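Long-range contact in putative glutathione transferase (Sphingobium chlorophenolicum, PDB 4FQU), which catalyses the glutathione-dependent reduction of glutathionyl-hydroquinones to hydroquinones during breakdown of the pollutant pentachlorophenol: residues R174-R185 with A198-L209. Sequence-based numbering, arbitrary orientation.
Sequences RVYETLNNGVYR and AFYPLFDTLDWL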
loop_
_atom_site.group_PDB
_atom_site.type_symbol
_atom_site.label_atom_id
_atom_site.label_comp_id
_atom_site.label_asym_id
_atom_site.label_seq_id
_atom_site.Cartn_x
_atom_site.Cartn_y
_atom_site.Cartn_z
ATOM N N ARG A 174 3.370 -19.017 -17.207
ATOM C CA ARG A 174 3.258 -17.566 -17.135
ATOM C C ARG A 174 2.752 -17.132 -15.774
ATOM O O ARG A 174 3.293 -16.226 -15.168
ATOM C CB ARG A 174 2.333 -17.021 -18.190
ATOM C CG ARG A 174 2.064 -15.523 -18.041
ATOM C CD ARG A 174 1.400 -14.983 -19.300
ATOM N NE ARG A 174 1.583 -13.559 -19.541
ATOM C CZ ARG A 174 1.061 -12.921 -20.588
ATOM N NH1 ARG A 174 0.327 -13.589 -21.456
ATOM N NH2 ARG A 174 1.234 -11.621 -20.764
ATOM N N VAL A 175 1.714 -17.779 -15.283
ATOM C CA VAL A 175 1.169 -17.399 -14.010
ATOM C C VAL A 175 2.182 -17.528 -12.912
ATOM O O VAL A 175 2.225 -16.703 -12.026
ATOM C CB VAL A 175 -0.040 -18.227 -13.676
ATOM C CG1 VAL A 175 -0.135 -18.467 -12.176
ATOM C CG2 VAL A 175 -1.261 -17.525 -14.187
ATOM N N TYR A 176 3.007 -18.563 -12.962
ATOM C CA TYR A 176 3.986 -18.785 -11.895
ATOM C C TYR A 176 4.976 -17.654 -11.883
ATOM O O TYR A 176 5.145 -16.934 -10.909
ATOM C CB TYR A 176 4.767 -20.093 -12.090
ATOM C CG TYR A 176 5.972 -20.127 -11.182
ATOM C CD1 TYR A 176 5.824 -19.928 -9.811
ATOM C CD2 TYR A 176 7.239 -20.320 -11.664
ATOM C CE1 TYR A 176 6.912 -19.916 -8.942
ATOM C CE2 TYR A 176 8.334 -20.312 -10.807
ATOM C CZ TYR A 176 8.166 -20.101 -9.442
ATOM O OH TYR A 176 9.222 -20.094 -8.556
ATOM N N GLU A 177 5.619 -17.527 -13.029
ATOM C CA GLU A 177 6.730 -16.643 -13.255
ATOM C C GLU A 177 6.367 -15.131 -13.045
ATOM O O GLU A 177 7.128 -14.380 -12.425
ATOM C CB GLU A 177 7.319 -17.029 -14.632
ATOM C CG GLU A 177 8.373 -16.097 -15.288
ATOM C CD GLU A 177 8.218 -15.965 -16.853
ATOM O OE1 GLU A 177 7.330 -16.649 -17.448
ATOM O OE2 GLU A 177 8.980 -15.164 -17.481
ATOM N N THR A 178 5.193 -14.694 -13.486
ATOM C CA THR A 178 4.923 -13.261 -13.559
ATOM C C THR A 178 3.960 -12.766 -12.507
ATOM O O THR A 178 3.840 -11.543 -12.325
ATOM C CB THR A 178 4.342 -12.849 -14.940
ATOM O OG1 THR A 178 3.017 -13.361 -15.100
ATOM C CG2 THR A 178 5.171 -13.414 -16.052
ATOM N N LEU A 179 3.280 -13.707 -11.837
ATOM C CA LEU A 179 2.180 -13.430 -10.883
ATOM C C LEU A 179 2.361 -14.084 -9.523
ATOM O O LEU A 179 2.434 -13.394 -8.512
ATOM C CB LEU A 179 0.836 -13.898 -11.426
ATOM C CG LEU A 179 -0.390 -13.410 -10.678
ATOM C CD1 LEU A 179 -0.382 -11.953 -10.647
ATOM C CD2 LEU A 179 -1.581 -13.850 -11.452
ATOM N N ASN A 180 2.398 -15.417 -9.509
ATOM C CA ASN A 180 2.657 -16.171 -8.293
ATOM C C ASN A 180 3.926 -15.694 -7.631
ATOM O O ASN A 180 3.946 -15.394 -6.462
ATOM C CB ASN A 180 2.786 -17.664 -8.591
ATOM C CG ASN A 180 1.455 -18.344 -8.785
ATOM O OD1 ASN A 180 1.389 -19.385 -9.445
ATOM N ND2 ASN A 180 0.384 -17.775 -8.212
ATOM N N ASN A 181 4.994 -15.632 -8.398
ATOM C CA ASN A 181 6.253 -15.194 -7.864
ATOM C C ASN A 181 6.407 -13.695 -8.186
ATOM O O ASN A 181 7.225 -12.992 -7.599
ATOM C CB ASN A 181 7.345 -16.045 -8.476
ATOM C CG ASN A 181 8.678 -15.752 -7.905
ATOM O OD1 ASN A 181 9.538 -15.188 -8.588
ATOM N ND2 ASN A 181 8.882 -16.121 -6.647
ATOM N N GLY A 182 5.565 -13.195 -9.090
ATOM C CA GLY A 182 5.554 -11.777 -9.438
ATOM C C GLY A 182 5.343 -10.797 -8.290
ATOM O O GLY A 182 6.142 -9.893 -8.059
ATOM N N VAL A 183 4.245 -10.969 -7.563
ATOM C CA VAL A 183 3.976 -10.125 -6.420
ATOM C C VAL A 183 5.152 -10.088 -5.422
ATOM O O VAL A 183 5.377 -9.066 -4.786
ATOM C CB VAL A 183 2.644 -10.508 -5.725
ATOM C CG1 VAL A 183 1.520 -10.476 -6.714
ATOM C CG2 VAL A 183 2.747 -11.863 -5.112
ATOM N N TYR A 184 5.897 -11.181 -5.284
ATOM C CA TYR A 184 7.088 -11.127 -4.453
ATOM C C TYR A 184 8.235 -10.364 -5.105
ATOM O O TYR A 184 8.824 -9.499 -4.485
ATOM C CB TYR A 184 7.544 -12.516 -4.074
ATOM C CG TYR A 184 6.608 -13.185 -3.150
ATOM C CD1 TYR A 184 5.541 -13.916 -3.627
ATOM C CD2 TYR A 184 6.765 -13.061 -1.783
ATOM C CE1 TYR A 184 4.626 -14.539 -2.726
ATOM C CE2 TYR A 184 5.877 -13.670 -0.883
ATOM C CZ TYR A 184 4.813 -14.398 -1.359
ATOM O OH TYR A 184 3.955 -14.983 -0.479
ATOM N N ARG A 185 8.563 -10.673 -6.352
ATOM C CA ARG A 185 9.604 -9.911 -7.024
ATOM C C ARG A 185 9.333 -8.395 -6.924
ATOM O O ARG A 185 10.260 -7.587 -6.882
ATOM C CB ARG A 185 9.771 -10.373 -8.475
ATOM C CG ARG A 185 10.941 -11.376 -8.670
ATOM C CD ARG A 185 11.165 -11.818 -10.150
ATOM N NE ARG A 185 11.519 -10.706 -11.049
ATOM C CZ ARG A 185 10.834 -10.393 -12.151
ATOM N NH1 ARG A 185 9.769 -11.119 -12.487
ATOM N NH2 ARG A 185 11.202 -9.366 -12.916
ATOM N N ALA A 198 9.229 -5.905 -12.681
ATOM C CA ALA A 198 8.393 -6.975 -12.162
ATOM C C ALA A 198 6.926 -6.576 -12.162
ATOM O O ALA A 198 6.085 -7.355 -12.590
ATOM C CB ALA A 198 8.820 -7.350 -10.762
ATOM N N PHE A 199 6.606 -5.380 -11.672
ATOM C CA PHE A 199 5.207 -5.017 -11.491
ATOM C C PHE A 199 4.444 -4.989 -12.773
ATOM O O PHE A 199 3.296 -5.412 -12.788
ATOM C CB PHE A 199 5.030 -3.666 -10.849
ATOM C CG PHE A 199 3.754 -3.560 -10.080
ATOM N N TYR A 200 5.072 -4.480 -13.841
ATOM C CA TYR A 200 4.397 -4.288 -15.139
ATOM C C TYR A 200 4.065 -5.581 -15.903
ATOM O O TYR A 200 2.975 -5.723 -16.444
ATOM C CB TYR A 200 5.124 -3.265 -16.038
ATOM C CG TYR A 200 4.773 -1.807 -15.722
ATOM C CD1 TYR A 200 3.529 -1.308 -16.021
ATOM C CD2 TYR A 200 5.700 -0.936 -15.141
ATOM C CE1 TYR A 200 3.194 -0.012 -15.723
ATOM C CE2 TYR A 200 5.383 0.360 -14.850
ATOM C CZ TYR A 200 4.119 0.828 -15.136
ATOM O OH TYR A 200 3.749 2.145 -14.885
ATOM N N PRO A 201 4.990 -6.520 -15.957
ATOM C CA PRO A 201 4.641 -7.820 -16.506
ATOM C C PRO A 201 3.535 -8.525 -15.730
ATOM O O PRO A 201 2.794 -9.317 -16.300
ATOM C CB PRO A 201 5.927 -8.586 -16.360
ATOM C CG PRO A 201 6.959 -7.517 -16.575
ATOM C CD PRO A 201 6.437 -6.339 -15.838
ATOM N N LEU A 202 3.448 -8.256 -14.434
ATOM C CA LEU A 202 2.409 -8.771 -13.546
ATOM C C LEU A 202 1.027 -8.331 -14.021
ATOM O O LEU A 202 0.150 -9.146 -14.270
ATOM C CB LEU A 202 2.648 -8.183 -12.167
ATOM C CG LEU A 202 1.961 -8.596 -10.853
ATOM C CD1 LEU A 202 0.468 -8.762 -10.986
ATOM C CD2 LEU A 202 2.593 -9.837 -10.363
ATOM N N PHE A 203 0.820 -7.029 -14.140
ATOM C CA PHE A 203 -0.405 -6.532 -14.762
ATOM C C PHE A 203 -0.629 -6.948 -16.239
ATOM O O PHE A 203 -1.748 -7.200 -16.634
ATOM C CB PHE A 203 -0.592 -5.034 -14.493
ATOM C CG PHE A 203 -0.957 -4.753 -13.058
ATOM C CD1 PHE A 203 -2.288 -4.731 -12.650
ATOM C CD2 PHE A 203 0.012 -4.613 -12.100
ATOM C CE1 PHE A 203 -2.652 -4.517 -11.309
ATOM C CE2 PHE A 203 -0.349 -4.396 -10.775
ATOM C CZ PHE A 203 -1.691 -4.347 -10.388
ATOM N N ASP A 204 0.412 -7.061 -17.053
ATOM C CA ASP A 204 0.240 -7.611 -18.400
ATOM C C ASP A 204 -0.391 -9.007 -18.343
ATOM O O ASP A 204 -1.187 -9.404 -19.198
ATOM C CB ASP A 204 1.591 -7.719 -19.092
ATOM C CG ASP A 204 2.124 -6.382 -19.576
ATOM O OD1 ASP A 204 1.320 -5.449 -19.817
ATOM O OD2 ASP A 204 3.359 -6.288 -19.737
ATOM N N THR A 205 -0.001 -9.763 -17.326
ATOM C CA THR A 205 -0.545 -11.085 -17.134
ATOM C C THR A 205 -1.966 -11.053 -16.603
ATOM O O THR A 205 -2.777 -11.895 -16.963
ATOM C CB THR A 205 0.329 -11.975 -16.242
ATOM O OG1 THR A 205 1.436 -12.478 -16.990
ATOM C CG2 THR A 205 -0.458 -13.162 -15.820
ATOM N N LEU A 206 -2.298 -10.107 -15.744
ATOM C CA LEU A 206 -3.701 -10.014 -15.360
ATOM C C LEU A 206 -4.538 -9.593 -16.583
ATOM O O LEU A 206 -5.604 -10.159 -16.831
ATOM C CB LEU A 206 -3.934 -9.072 -14.170
ATOM C CG LEU A 206 -3.167 -9.396 -12.892
ATOM C CD1 LEU A 206 -3.374 -8.294 -11.889
ATOM C CD2 LEU A 206 -3.584 -10.738 -12.328
ATOM N N ASP A 207 -4.034 -8.620 -17.353
ATOM C CA ASP A 207 -4.740 -8.067 -18.497
ATOM C C ASP A 207 -5.024 -9.217 -19.449
ATOM O O ASP A 207 -6.086 -9.282 -20.064
ATOM C CB ASP A 207 -3.914 -6.955 -19.180
ATOM C CG ASP A 207 -3.979 -5.599 -18.442
ATOM O OD1 ASP A 207 -4.933 -5.414 -17.645
ATOM O OD2 ASP A 207 -3.098 -4.710 -18.670
ATOM N N TRP A 208 -4.076 -10.141 -19.553
ATOM C CA TRP A 208 -4.265 -11.331 -20.389
ATOM C C TRP A 208 -5.288 -12.373 -19.864
ATOM O O TRP A 208 -6.148 -12.894 -20.607
ATOM C CB TRP A 208 -2.936 -12.044 -20.607
ATOM C CG TRP A 208 -3.118 -13.224 -21.496
ATOM C CD1 TRP A 208 -3.341 -13.206 -22.831
ATOM C CD2 TRP A 208 -3.148 -14.587 -21.108
ATOM N NE1 TRP A 208 -3.499 -14.475 -23.312
ATOM C CE2 TRP A 208 -3.373 -15.346 -22.271
ATOM C CE3 TRP A 208 -3.003 -15.243 -19.888
ATOM C CZ2 TRP A 208 -3.466 -16.708 -22.256
ATOM C CZ3 TRP A 208 -3.084 -16.587 -19.868
ATOM C CH2 TRP A 208 -3.320 -17.319 -21.048
ATOM N N LEU A 209 -5.149 -12.698 -18.583
ATOM C CA LEU A 209 -6.052 -13.599 -17.916
ATOM C C LEU A 209 -7.497 -13.100 -18.004
ATOM O O LEU A 209 -8.413 -13.879 -18.239
ATOM C CB LEU A 209 -5.594 -13.778 -16.485
ATOM C CG LEU A 209 -4.457 -14.785 -16.431
ATOM C CD1 LEU A 209 -3.785 -14.694 -15.136
ATOM C CD2 LEU A 209 -4.951 -16.209 -16.644
#
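Leu-202 is the knob of this helix packing, set in a hole formed by Thr-178, Leu-179, Gly-182 and Val-183. Its CD2 branch reaches Val-183 CG1 at 3.9 Å. The CD1 branch turns to Leu-179, and the two leucines cross at about a right angle. Leu-179 CD2 meets Leu-206 CD2 at 3.8 Å. Val-175 CG2 extends the apolar strip to Leu-209 CD1. Helix 226-245 backs this core through Leu-231 and Thr-234, which touch Leu-179.

Outward, the contact turns polar. Thr-205 OG1 donates to Thr-178 OG1 at 2.6 Å. Thr-178 OG1 donates to the carbonyl Arg-174 O at 2.9 Å, from above the carbonyl plane. The extended chain of Arg-174, with CG anti to the backbone N (chi1 173°), brings NE to Thr-205 OG1 in a weak, bent bond of 2.8 Å. Its NH1 lies over one face of the Trp-208 ring, toward the rim, with guanidinium and ring planes 25° apart. A leucine in place of Arg-174 would probably leave Thr-205 OG1 without this donor and the Trp-208 face without the guanidinium over it.

In this GST C-terminal domain packing, threonine hydroxyls edging a leucine-rich centre satisfy each other and a helix carbonyl; helix 182-187 also carries Tyr-184, the probable proton donor/acceptor.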